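Local coordinates for dihydropyrimidinase (Brevibacillus agri, PDB 3SFW), which probably catalyses the zinc-dependent hydrolytic ring opening of dihydropyrimidines, at residues A[152-157]-A[210-215]; A[192-197]-A[331-336]; A[263-268]-A[339-344]; A[348-353]-A[359-364]. All coordinates share one frame; numbering follows the deposited sequence.

All four contacts belong to the amidohydrolase family region, of TIM-barrel type. Interactions 1 and 2 touch: T211 and P213 of the first pack on helix 187-199 of the second, their centres lie about 11 Å apart, and their segments alternate along the chain. Both also reach a second subunit. Interaction 3 lies nearer the centre of the chain; interactions 1 and 3 both border the two-zinc site, with side chains about 4 Å and 8 Å from a zinc ion. The loop of interaction 3 begins two residues after that of interaction 2 and leads into helix 345-354, where interaction 4 begins. Interactions 3 and 4, about 14 Å apart between centres, meet through L268, P265, L349 and I348.

Interaction 1 of 4, residues A[152-157]-A[210-215]; sequences FMAYKN and YTRPPE
The Y155 ring and the R212 guanidinium meet obliquely, their planes 39° apart, and the two side chains cross at about a right angle. NH2 of R212 is the meeting point, 4.0 Å from CE1 of Y155, and it lies 4.1 Å from CB of A154 as well. The tyrosine ring also meets F65, in an edge-to-face pair, and H183, with planes about 60° apart. H183 is a ligand in the two-zinc site of this amidohydrolase TIM-barrel fold. The segment 152-157 follows closely after K150, the carboxylated lysine that binds both zinc ions, and the side chain of Y155 comes within about 4 Å of a zinc ion, so the segment lies beside the metal site.

R212 extends from the loop ahead of helix 214-230 and bends at its third torsion (chi3 79°), which carries the guanidinium over toward A154 and Y155. Its charge is met by E185, which forms a salt bridge with NH2, so the approach to the ring is van der Waals packing beside an ion pair. No direct hydrogen bond joins the two segments. Instead one water accepts from both: the backbone N of Y155 donates to it at 2.9 Å, and NH2 of R212 donates to it at 3.1 Å.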
loop_
_atom_site.group_PDB
_atom_site.type_symbol
_atom_site.label_atom_id
_atom_site.label_comp_id
_atom_site.label_asym_id
_atom_site.label_seq_id
_atom_site.Cartn_x
_atom_site.Cartn_y
_atom_site.Cartn_z
ATOM N N PHE A 152 -3.297 24.453 -13.109
ATOM C CA PHE A 152 -1.878 24.364 -12.816
ATOM C C PHE A 152 -1.663 24.462 -11.305
ATOM O O PHE A 152 -2.186 25.340 -10.678
ATOM C CB PHE A 152 -1.141 25.530 -13.533
ATOM C CG PHE A 152 -1.100 25.380 -15.029
ATOM C CD1 PHE A 152 -2.050 26.018 -15.845
ATOM C CD2 PHE A 152 -0.084 24.646 -15.632
ATOM C CE1 PHE A 152 -2.031 25.873 -17.215
ATOM C CE2 PHE A 152 -0.017 24.550 -17.018
ATOM C CZ PHE A 152 -1.023 25.143 -17.816
ATOM N N MET A 153 -0.947 23.505 -10.716
ATOM C CA MET A 153 -0.765 23.506 -9.256
ATOM C C MET A 153 0.609 24.066 -8.924
ATOM O O MET A 153 0.938 24.230 -7.741
ATOM C CB MET A 153 -0.911 22.079 -8.699
ATOM C CG MET A 153 -2.303 21.490 -9.009
ATOM S SD MET A 153 -2.513 19.782 -8.490
ATOM C CE MET A 153 -2.858 19.962 -6.706
ATOM N N ALA A 154 1.404 24.334 -9.963
ATOM C CA ALA A 154 2.697 24.988 -9.803
ATOM C C ALA A 154 2.757 26.266 -10.655
ATOM O O ALA A 154 1.710 26.773 -11.093
ATOM C CB ALA A 154 3.850 24.002 -10.153
ATOM N N TYR A 155 3.966 26.822 -10.813
ATOM C CA TYR A 155 4.167 28.134 -11.479
ATOM C C TYR A 155 3.515 29.270 -10.699
ATOM O O TYR A 155 2.705 30.031 -11.215
ATOM C CB TYR A 155 3.672 28.101 -12.934
ATOM C CG TYR A 155 4.267 26.983 -13.767
ATOM C CD1 TYR A 155 5.631 26.922 -14.065
ATOM C CD2 TYR A 155 3.436 26.004 -14.311
ATOM C CE1 TYR A 155 6.153 25.860 -14.864
ATOM C CE2 TYR A 155 3.942 24.979 -15.103
ATOM C CZ TYR A 155 5.273 24.900 -15.369
ATOM O OH TYR A 155 5.723 23.894 -16.198
ATOM N N LYS A 156 3.860 29.363 -9.418
ATOM C CA LYS A 156 3.337 30.431 -8.559
ATOM C C LYS A 156 3.453 31.850 -9.176
ATOM O O LYS A 156 4.463 32.195 -9.825
ATOM C CB LYS A 156 4.073 30.370 -7.201
ATOM C CG LYS A 156 3.465 31.280 -6.132
ATOM C CD LYS A 156 4.345 31.281 -4.868
ATOM C CE LYS A 156 3.535 31.622 -3.601
ATOM N NZ LYS A 156 4.183 30.993 -2.372
ATOM N N ASN A 157 2.384 32.622 -9.038
ATOM C CA ASN A 157 2.341 33.987 -9.544
ATOM C C ASN A 157 2.351 34.085 -11.063
ATOM O O ASN A 157 2.421 35.180 -11.617
ATOM C CB ASN A 157 3.517 34.813 -8.983
ATOM C CG ASN A 157 3.465 34.958 -7.457
ATOM O OD1 ASN A 157 2.399 35.180 -6.868
ATOM N ND2 ASN A 157 4.609 34.756 -6.812
ATOM N N TYR A 210 16.771 19.885 -9.018
ATOM C CA TYR A 210 16.919 19.724 -7.592
ATOM C C TYR A 210 15.893 20.479 -6.784
ATOM O O TYR A 210 15.611 20.102 -5.648
ATOM C CB TYR A 210 18.312 20.125 -7.144
ATOM C CG TYR A 210 19.417 19.254 -7.700
ATOM C CD1 TYR A 210 20.742 19.718 -7.714
ATOM C CD2 TYR A 210 19.164 17.963 -8.154
ATOM C CE1 TYR A 210 21.792 18.903 -8.185
ATOM C CE2 TYR A 210 20.203 17.151 -8.658
ATOM C CZ TYR A 210 21.526 17.620 -8.615
ATOM O OH TYR A 210 22.560 16.839 -9.137
ATOM N N THR A 211 15.339 21.555 -7.352
ATOM C CA THR A 211 14.398 22.392 -6.634
ATOM C C THR A 211 12.927 21.941 -6.880
ATOM O O THR A 211 11.981 22.575 -6.382
ATOM C CB THR A 211 14.506 23.881 -7.080
ATOM O OG1 THR A 211 14.413 23.982 -8.513
ATOM C CG2 THR A 211 15.872 24.506 -6.633
ATOM N N ARG A 212 12.763 20.893 -7.686
ATOM C CA ARG A 212 11.419 20.271 -7.864
ATOM C C ARG A 212 11.424 18.769 -7.593
ATOM O O ARG A 212 11.197 17.976 -8.520
ATOM C CB ARG A 212 10.912 20.512 -9.293
ATOM C CG ARG A 212 11.287 21.887 -9.839
ATOM C CD ARG A 212 10.895 22.014 -11.318
ATOM N NE ARG A 212 9.465 22.286 -11.508
ATOM C CZ ARG A 212 8.927 23.515 -11.589
ATOM N NH1 ARG A 212 9.705 24.615 -11.507
ATOM N NH2 ARG A 212 7.619 23.665 -11.846
ATOM N N PRO A 213 11.650 18.349 -6.328
ATOM C CA PRO A 213 11.853 16.911 -6.101
ATOM C C PRO A 213 10.604 16.091 -6.379
ATOM O O PRO A 213 9.480 16.633 -6.363
ATOM C CB PRO A 213 12.195 16.819 -4.610
ATOM C CG PRO A 213 12.429 18.218 -4.139
ATOM C CD PRO A 213 11.667 19.113 -5.065
ATOM N N PRO A 214 10.778 14.794 -6.639
ATOM C CA PRO A 214 9.602 13.987 -7.037
ATOM C C PRO A 214 8.516 13.947 -5.982
ATOM O O PRO A 214 7.344 13.771 -6.302
ATOM C CB PRO A 214 10.187 12.578 -7.283
ATOM C CG PRO A 214 11.612 12.645 -6.824
ATOM C CD PRO A 214 12.050 14.062 -6.772
ATOM N N GLU A 215 8.907 14.037 -4.705
ATOM C CA GLU A 215 7.933 14.075 -3.633
ATOM C C GLU A 215 6.933 15.222 -3.801
ATOM O O GLU A 215 5.801 15.083 -3.368
ATOM C CB GLU A 215 8.637 14.165 -2.281
ATOM C CG GLU A 215 9.447 12.868 -1.938
ATOM C CD GLU A 215 10.871 12.726 -2.581
ATOM O OE1 GLU A 215 11.406 13.638 -3.263
ATOM O OE2 GLU A 215 11.464 11.640 -2.385
HETATM O O HOH W 1 6.835 26.312 -10.407
#

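Interaction 2 of 4, residues A[192-197]-A[331-336]; sequences YLTKQA and DFTKIP
T194 is the first residue of the segment 192-197 to meet the loop 331-336, and it does so largely through carbon. Its CB lies 3.8 Å from CG2 of T333 and 4.0 Å from CZ of F332, while its methyl CG2 approaches CE2 on the same ring. The hydroxyl of T194 bonds instead to the backbone O of D191, one turn earlier in the helix, which leaves the hydrocarbon part of the side chain to do the packing. One turn further on, A197 sets its CB at the edge of the F332 ring, near the ring plane and 4.0 Å from CE1. The phenyl end is therefore seated against two successive turns of the helix.

The loop is shaped to present that ring. F332 has CG between its backbone N and carbonyl carbon (chi1 70°), and CG2 of T333 rests on one face of the ring, offset toward the rim. D331 fixes the turn: its OD1 takes the backbone N of T333 at 3.0 Å, an Asx turn, and the hydroxyl OG1 of T333 at 2.7 Å, both from the same face of the carboxylate plane. K334 adds a long ion pair to OD2.

The contact joins helix 187-199 to the loop between helices 321-325 and 345-354. F332 also packs on L198, on Y207 and H208 of helix 206-210, and on T211, while L193 turns to P213 and to F167 of a second subunit.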
loop_
_atom_site.group_PDB
_atom_site.type_symbol
_atom_site.label_atom_id
_atom_site.label_comp_id
_atom_site.label_asym_id
_atom_site.label_seq_id
_atom_site.Cartn_x
_atom_site.Cartn_y
_atom_site.Cartn_z
ATOM N N TYR A 192 9.740 28.034 -2.808
ATOM C CA TYR A 192 10.671 28.211 -1.671
ATOM C C TYR A 192 12.008 27.618 -2.027
ATOM O O TYR A 192 13.038 28.295 -1.903
ATOM C CB TYR A 192 10.161 27.526 -0.400
ATOM C CG TYR A 192 11.147 27.711 0.736
ATOM C CD1 TYR A 192 11.192 28.911 1.440
ATOM C CD2 TYR A 192 12.159 26.776 0.944
ATOM C CE1 TYR A 192 12.153 29.113 2.449
ATOM C CE2 TYR A 192 13.144 26.977 1.908
ATOM C CZ TYR A 192 13.114 28.128 2.673
ATOM O OH TYR A 192 14.111 28.311 3.611
ATOM N N LEU A 193 11.997 26.397 -2.583
ATOM C CA LEU A 193 13.277 25.757 -2.965
ATOM C C LEU A 193 14.062 26.525 -4.011
ATOM O O LEU A 193 15.288 26.596 -3.938
ATOM C CB LEU A 193 13.080 24.300 -3.391
ATOM C CG LEU A 193 12.533 23.352 -2.297
ATOM C CD1 LEU A 193 12.289 21.931 -2.918
ATOM C CD2 LEU A 193 13.458 23.241 -1.039
ATOM N N THR A 194 13.390 27.076 -5.019
ATOM C CA THR A 194 14.124 27.780 -6.079
ATOM C C THR A 194 14.752 29.056 -5.519
ATOM O O THR A 194 15.866 29.398 -5.880
ATOM C CB THR A 194 13.280 28.186 -7.292
ATOM O OG1 THR A 194 12.320 29.166 -6.899
ATOM C CG2 THR A 194 12.588 26.978 -7.919
ATOM N N LYS A 195 14.049 29.717 -4.605
ATOM C CA LYS A 195 14.565 30.916 -3.976
ATOM C C LYS A 195 15.753 30.636 -3.072
ATOM O O LYS A 195 16.746 31.374 -3.090
ATOM C CB LYS A 195 13.451 31.657 -3.238
ATOM C CG LYS A 195 12.618 32.479 -4.218
ATOM C CD LYS A 195 11.395 33.028 -3.603
ATOM C CE LYS A 195 10.664 33.871 -4.634
ATOM N NZ LYS A 195 9.252 34.053 -4.253
ATOM N N GLN A 196 15.689 29.530 -2.356
ATOM C CA GLN A 196 16.791 29.087 -1.512
ATOM C C GLN A 196 18.007 28.740 -2.374
ATOM O O GLN A 196 19.158 29.132 -2.064
ATOM C CB GLN A 196 16.352 27.873 -0.699
ATOM C CG GLN A 196 17.462 27.131 0.030
ATOM C CD GLN A 196 16.916 25.945 0.842
ATOM O OE1 GLN A 196 16.340 26.127 1.926
ATOM N NE2 GLN A 196 17.051 24.733 0.294
ATOM N N ALA A 197 17.757 28.078 -3.501
ATOM C CA ALA A 197 18.865 27.677 -4.372
ATOM C C ALA A 197 19.614 28.924 -4.833
ATOM O O ALA A 197 20.849 28.973 -4.826
ATOM C CB ALA A 197 18.331 26.890 -5.620
ATOM N N ASP A 331 20.826 32.113 -14.187
ATOM C CA ASP A 331 19.663 32.032 -13.270
ATOM C C ASP A 331 18.644 31.040 -13.830
ATOM O O ASP A 331 17.888 31.397 -14.728
ATOM C CB ASP A 331 19.005 33.422 -13.142
ATOM C CG ASP A 331 17.782 33.422 -12.259
ATOM O OD1 ASP A 331 17.308 32.320 -11.858
ATOM O OD2 ASP A 331 17.257 34.540 -11.971
ATOM N N PHE A 332 18.715 29.787 -13.384
ATOM C CA PHE A 332 17.920 28.709 -14.014
ATOM C C PHE A 332 16.420 29.010 -13.935
ATOM O O PHE A 332 15.636 28.457 -14.716
ATOM C CB PHE A 332 18.210 27.378 -13.325
ATOM C CG PHE A 332 17.662 27.307 -11.922
ATOM C CD1 PHE A 332 18.429 27.661 -10.840
ATOM C CD2 PHE A 332 16.372 26.843 -11.692
ATOM C CE1 PHE A 332 17.914 27.607 -9.539
ATOM C CE2 PHE A 332 15.875 26.732 -10.409
ATOM C CZ PHE A 332 16.619 27.149 -9.328
ATOM N N THR A 333 16.005 29.864 -12.990
ATOM C CA THR A 333 14.572 30.193 -12.864
ATOM C C THR A 333 14.061 31.010 -14.042
ATOM O O THR A 333 12.852 31.113 -14.258
ATOM C CB THR A 333 14.200 30.920 -11.530
ATOM O OG1 THR A 333 14.647 32.281 -11.571
ATOM C CG2 THR A 333 14.688 30.174 -10.257
ATOM N N LYS A 334 14.967 31.596 -14.816
ATOM C CA LYS A 334 14.573 32.364 -15.990
ATOM C C LYS A 334 14.747 31.628 -17.300
ATOM O O LYS A 334 14.577 32.209 -18.370
ATOM C CB LYS A 334 15.309 33.709 -16.038
ATOM C CG LYS A 334 14.926 34.586 -14.830
ATOM C CD LYS A 334 15.524 35.992 -14.948
ATOM C CE LYS A 334 15.048 36.840 -13.760
ATOM N NZ LYS A 334 16.073 37.881 -13.451
ATOM N N ILE A 335 15.115 30.354 -17.242
ATOM C CA ILE A 335 15.190 29.554 -18.486
ATOM C C ILE A 335 13.717 29.205 -18.830
ATOM O O ILE A 335 13.018 28.702 -17.976
ATOM C CB ILE A 335 15.946 28.189 -18.288
ATOM C CG1 ILE A 335 17.409 28.378 -17.800
ATOM C CG2 ILE A 335 15.937 27.427 -19.577
ATOM C CD1 ILE A 335 18.086 27.051 -17.361
ATOM N N PRO A 336 13.236 29.633 -20.018
ATOM C CA PRO A 336 11.854 29.301 -20.356
ATOM C C PRO A 336 11.696 27.772 -20.365
ATOM O O PRO A 336 12.554 27.056 -20.884
ATOM C CB PRO A 336 11.666 29.906 -21.755
ATOM C CG PRO A 336 13.116 30.163 -22.289
ATOM C CD PRO A 336 13.883 30.483 -21.049
#

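Interaction 3 of 4, residues A[263-268]-A[339-344]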
loop_
_atom_site.group_PDB
_atom_site.type_symbol
_atom_site.label_atom_id
_atom_site.label_comp_id
_atom_site.label_asym_id
_atom_site.label_seq_id
_atom_site.Cartn_x
_atom_site.Cartn_y
_atom_site.Cartn_z
ATOM N N THR A 263 1.835 10.113 -19.751
ATOM C CA THR A 263 3.276 10.452 -19.625
ATOM C C THR A 263 3.788 10.938 -20.983
ATOM O O THR A 263 2.972 11.180 -21.898
ATOM C CB THR A 263 4.095 9.320 -18.991
ATOM O OG1 THR A 263 5.405 9.824 -18.621
ATOM C CG2 THR A 263 4.192 8.124 -19.965
ATOM N N CYS A 264 5.086 11.218 -21.084
ATOM C CA CYS A 264 5.628 11.914 -22.243
ATOM C C CYS A 264 6.945 11.239 -22.598
ATOM O O CYS A 264 7.612 10.689 -21.699
ATOM C CB CYS A 264 5.916 13.386 -21.905
ATOM S SG CYS A 264 4.494 14.308 -21.197
ATOM N N PRO A 265 7.373 11.341 -23.876
ATOM C CA PRO A 265 8.566 10.618 -24.289
ATOM C C PRO A 265 9.792 11.024 -23.466
ATOM O O PRO A 265 10.643 10.182 -23.184
ATOM C CB PRO A 265 8.762 11.054 -25.741
ATOM C CG PRO A 265 7.375 11.428 -26.220
ATOM C CD PRO A 265 6.690 12.005 -25.003
ATOM N N GLN A 266 9.907 12.310 -23.129
ATOM C CA GLN A 266 11.098 12.789 -22.354
ATOM C C GLN A 266 11.266 12.086 -21.014
ATOM O O GLN A 266 12.392 11.840 -20.569
ATOM C CB GLN A 266 11.108 14.330 -22.191
ATOM C CG GLN A 266 9.831 14.968 -21.513
ATOM C CD GLN A 266 8.709 15.201 -22.539
ATOM O OE1 GLN A 266 8.546 14.417 -23.481
ATOM N NE2 GLN A 266 7.924 16.245 -22.340
ATOM N N TYR A 267 10.162 11.664 -20.404
ATOM C CA TYR A 267 10.272 11.010 -19.090
ATOM C C TYR A 267 10.522 9.516 -19.232
ATOM O O TYR A 267 10.903 8.878 -18.280
ATOM C CB TYR A 267 9.039 11.300 -18.213
ATOM C CG TYR A 267 8.803 12.788 -18.073
ATOM C CD1 TYR A 267 7.668 13.396 -18.631
ATOM C CD2 TYR A 267 9.745 13.593 -17.392
ATOM C CE1 TYR A 267 7.467 14.778 -18.550
ATOM C CE2 TYR A 267 9.536 14.965 -17.267
ATOM C CZ TYR A 267 8.402 15.556 -17.843
ATOM O OH TYR A 267 8.216 16.926 -17.696
ATOM N N LEU A 268 10.295 8.982 -20.442
ATOM C CA LEU A 268 10.540 7.574 -20.744
ATOM C C LEU A 268 11.998 7.264 -21.095
ATOM O O LEU A 268 12.477 6.182 -20.787
ATOM C CB LEU A 268 9.584 7.025 -21.834
ATOM C CG LEU A 268 8.095 7.065 -21.428
ATOM C CD1 LEU A 268 7.204 6.793 -22.710
ATOM C CD2 LEU A 268 7.826 6.037 -20.310
ATOM N N GLY A 339 10.244 21.580 -23.765
ATOM C CA GLY A 339 11.084 20.898 -24.781
ATOM C C GLY A 339 10.434 20.731 -26.149
ATOM O O GLY A 339 9.200 20.868 -26.269
ATOM N N PRO A 340 11.240 20.437 -27.204
ATOM C CA PRO A 340 10.710 20.175 -28.531
ATOM C C PRO A 340 10.473 18.715 -28.719
ATOM O O PRO A 340 11.410 17.955 -29.013
ATOM C CB PRO A 340 11.830 20.683 -29.502
ATOM C CG PRO A 340 12.961 21.234 -28.569
ATOM C CD PRO A 340 12.713 20.519 -27.217
ATOM N N ILE A 341 9.229 18.310 -28.483
ATOM C CA ILE A 341 8.897 16.904 -28.339
ATOM C C ILE A 341 7.839 16.432 -29.383
ATOM O O ILE A 341 7.634 15.228 -29.582
ATOM C CB ILE A 341 8.347 16.642 -26.876
ATOM C CG1 ILE A 341 9.216 17.286 -25.796
ATOM C CG2 ILE A 341 8.197 15.100 -26.606
ATOM C CD1 ILE A 341 10.673 16.709 -25.760
ATOM N N ILE A 342 7.160 17.361 -30.040
ATOM C CA ILE A 342 5.975 16.946 -30.829
ATOM C C ILE A 342 6.311 15.945 -31.947
ATOM O O ILE A 342 5.530 15.032 -32.237
ATOM C CB ILE A 342 5.190 18.153 -31.347
ATOM C CG1 ILE A 342 3.730 17.766 -31.641
ATOM C CG2 ILE A 342 5.870 18.779 -32.629
ATOM C CD1 ILE A 342 2.847 19.057 -31.908
ATOM N N GLU A 343 7.475 16.112 -32.581
ATOM C CA GLU A 343 7.726 15.391 -33.791
ATOM C C GLU A 343 8.152 13.936 -33.549
ATOM O O GLU A 343 7.822 13.040 -34.334
ATOM C CB GLU A 343 8.813 16.105 -34.593
ATOM C CG GLU A 343 9.029 15.469 -35.969
ATOM C CD GLU A 343 9.798 16.379 -36.926
ATOM O OE1 GLU A 343 9.975 17.583 -36.622
ATOM O OE2 GLU A 343 10.203 15.876 -38.000
ATOM N N ASP A 344 8.786 13.687 -32.416
ATOM C CA ASP A 344 9.392 12.358 -32.189
ATOM C C ASP A 344 8.572 11.436 -31.305
ATOM O O ASP A 344 8.957 10.244 -31.081
ATOM C CB ASP A 344 10.817 12.508 -31.710
ATOM C CG ASP A 344 11.663 13.227 -32.731
ATOM O OD1 ASP A 344 11.630 12.810 -33.928
ATOM O OD2 ASP A 344 12.236 14.269 -32.369
#
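Q266 and I341 cross at about a right angle, the flat amide of the glutamine lying against the branched end of the isoleucine. OE1 of Q266 comes within 3.2 Å of CG2 of I341, a tight approach, and both OE1 and NE2 lie near CG1. On the same methyl, CG2, the P265 ring closes in obliquely, its CG at 3.8 Å. CG2 of I341 thus sits in the corner between proline ring and amide oxygen, a position it reaches by standing opposite the backbone N. Q266 is bent at chi2 (-84°), and its CG lies over the centre of the Y267 ring. NE2 is satisfied by the backbone O of S314, the neighbour of the zinc ligand D315, consistent with a second-shell role; the glutamine side chain lies about 8 Å from a zinc ion. An alanine in place of I341 removes CG1, CG2 and CD1, which would probably open a gap beside P265 and leave the Q266 amide less confined. The contact ties the start of helix 265-269, just after strand 258-263 of this TIM-barrel type fold, to the loop leading into helix 345-354, where L349 also reaches P265.

Interaction 4 of 4, residues A[348-353]-A[359-364]; sequences ILFSEG and ISLNQF
With CG swung opposite the backbone N (chi1 162°), F364 sends its ring across to L349 and F350. CB of L349 lies in the plane of that ring at its edge, 3.7 Å from CE1, and CB of F350 is 3.9 Å from the same atom. F350 has a like torsion (chi1 176°), which brings its own ring edge to the methyl CD1 of L361, 4.1 Å from CE1. Further along, CG1 of I359 packs on the backbone of G353, 3.6 Å from its C, and a CB on that glycine would clash with the O of L349. Were F364 replaced by a serine, L349 and F350 would probably lose their shared aromatic partner, opening a gap between the helices.

The second helix starts with a capping box: S360 N donates to OE1 of Q363, and Q363 N donates to OG of S360 at 3.0 Å. That hydroxyl also bonds to P461 of a third subunit.

The contact packs the consecutive helices 345-354 and 361-376 against each other across a short loop. F364 and L361 also lean on strand 49-59, F350 meets F396 of strand 393-403 edge-to-face, and W301 and L304 of helix 295-305 pack on L349 and I359, respectively.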
loop_
_atom_site.group_PDB
_atom_site.type_symbol
_atom_site.label_atom_id
_atom_site.label_comp_id
_atom_site.label_asym_id
_atom_site.label_seq_id
_atom_site.Cartn_x
_atom_site.Cartn_y
_atom_site.Cartn_z
ATOM N N ILE A 348 9.509 7.375 -31.074
ATOM C CA ILE A 348 10.137 6.958 -29.816
ATOM C C ILE A 348 9.313 5.881 -29.113
ATOM O O ILE A 348 9.860 4.894 -28.629
ATOM C CB ILE A 348 10.404 8.151 -28.901
ATOM C CG1 ILE A 348 11.513 9.013 -29.558
ATOM C CG2 ILE A 348 10.803 7.711 -27.494
ATOM C CD1 ILE A 348 11.803 10.293 -28.781
ATOM N N LEU A 349 8.013 6.075 -29.050
ATOM C CA LEU A 349 7.145 5.076 -28.412
ATOM C C LEU A 349 7.205 3.735 -29.168
ATOM O O LEU A 349 7.239 2.682 -28.562
ATOM C CB LEU A 349 5.689 5.590 -28.276
ATOM C CG LEU A 349 5.424 6.343 -26.916
ATOM C CD1 LEU A 349 5.355 5.381 -25.776
ATOM C CD2 LEU A 349 6.476 7.368 -26.557
ATOM N N PHE A 350 7.277 3.790 -30.486
ATOM C CA PHE A 350 7.388 2.526 -31.251
ATOM C C PHE A 350 8.770 1.907 -30.985
ATOM O O PHE A 350 8.899 0.708 -30.704
ATOM C CB PHE A 350 7.219 2.792 -32.747
ATOM C CG PHE A 350 7.424 1.550 -33.586
ATOM C CD1 PHE A 350 6.436 0.553 -33.644
ATOM C CD2 PHE A 350 8.629 1.336 -34.223
ATOM C CE1 PHE A 350 6.650 -0.626 -34.385
ATOM C CE2 PHE A 350 8.857 0.153 -34.964
ATOM C CZ PHE A 350 7.870 -0.828 -35.022
ATOM N N SER A 351 9.811 2.704 -31.143
ATOM C CA SER A 351 11.161 2.139 -31.167
ATOM C C SER A 351 11.641 1.730 -29.765
ATOM O O SER A 351 12.313 0.705 -29.597
ATOM C CB SER A 351 12.129 3.146 -31.795
ATOM O OG SER A 351 13.398 2.535 -32.046
ATOM N N GLU A 352 11.364 2.555 -28.754
ATOM C CA GLU A 352 11.809 2.211 -27.416
ATOM C C GLU A 352 10.772 1.377 -26.710
ATOM O O GLU A 352 11.073 0.773 -25.668
ATOM C CB GLU A 352 12.087 3.474 -26.608
ATOM C CG GLU A 352 13.385 4.141 -27.070
ATOM C CD GLU A 352 14.605 3.259 -26.803
ATOM O OE1 GLU A 352 14.759 2.771 -25.657
ATOM O OE2 GLU A 352 15.424 3.069 -27.733
ATOM N N GLY A 353 9.505 1.496 -27.152
ATOM C CA GLY A 353 8.410 0.814 -26.427
ATOM C C GLY A 353 8.063 -0.538 -27.076
ATOM O O GLY A 353 8.362 -1.592 -26.543
ATOM N N ILE A 359 5.679 -2.373 -24.413
ATOM C CA ILE A 359 4.238 -2.309 -24.640
ATOM C C ILE A 359 3.999 -3.096 -25.930
ATOM O O ILE A 359 4.924 -3.218 -26.725
ATOM C CB ILE A 359 3.746 -0.852 -24.872
ATOM C CG1 ILE A 359 4.672 -0.114 -25.866
ATOM C CG2 ILE A 359 3.738 -0.024 -23.541
ATOM C CD1 ILE A 359 4.088 1.326 -26.249
ATOM N N SER A 360 2.750 -3.518 -26.197
ATOM C CA SER A 360 2.449 -4.181 -27.478
ATOM C C SER A 360 2.201 -3.166 -28.606
ATOM O O SER A 360 1.976 -1.985 -28.348
ATOM C CB SER A 360 1.250 -5.113 -27.370
ATOM O OG SER A 360 0.056 -4.395 -27.195
ATOM N N LEU A 361 2.220 -3.633 -29.855
ATOM C CA LEU A 361 1.942 -2.733 -30.973
ATOM C C LEU A 361 0.500 -2.212 -30.852
ATOM O O LEU A 361 0.234 -1.045 -31.140
ATOM C CB LEU A 361 2.134 -3.464 -32.314
ATOM C CG LEU A 361 1.895 -2.621 -33.562
ATOM C CD1 LEU A 361 2.731 -1.357 -33.528
ATOM C CD2 LEU A 361 2.239 -3.431 -34.796
ATOM N N ASN A 362 -0.450 -3.056 -30.379
ATOM C CA ASN A 362 -1.826 -2.554 -30.216
ATOM C C ASN A 362 -1.897 -1.524 -29.087
ATOM O O ASN A 362 -2.566 -0.476 -29.231
ATOM C CB ASN A 362 -2.834 -3.691 -29.917
ATOM C CG ASN A 362 -2.990 -4.656 -31.076
ATOM O OD1 ASN A 362 -3.439 -4.284 -32.205
ATOM N ND2 ASN A 362 -2.564 -5.886 -30.848
ATOM N N GLN A 363 -1.186 -1.779 -27.991
ATOM C CA GLN A 363 -1.127 -0.780 -26.917
ATOM C C GLN A 363 -0.549 0.554 -27.388
ATOM O O GLN A 363 -1.032 1.599 -26.964
ATOM C CB GLN A 363 -0.352 -1.269 -25.699
ATOM C CG GLN A 363 -1.086 -2.410 -24.946
ATOM C CD GLN A 363 -0.277 -2.854 -23.722
ATOM O OE1 GLN A 363 0.947 -3.011 -23.808
ATOM N NE2 GLN A 363 -0.947 -2.966 -22.565
ATOM N N PHE A 364 0.491 0.510 -28.224
ATOM C CA PHE A 364 1.122 1.719 -28.814
ATOM C C PHE A 364 0.040 2.554 -29.509
ATOM O O PHE A 364 -0.052 3.746 -29.292
ATOM C CB PHE A 364 2.245 1.292 -29.796
ATOM C CG PHE A 364 2.657 2.372 -30.768
ATOM C CD1 PHE A 364 3.538 3.361 -30.374
ATOM C CD2 PHE A 364 2.174 2.373 -32.071
ATOM C CE1 PHE A 364 3.954 4.370 -31.271
ATOM C CE2 PHE A 364 2.634 3.324 -33.006
ATOM C CZ PHE A 364 3.497 4.363 -32.573
#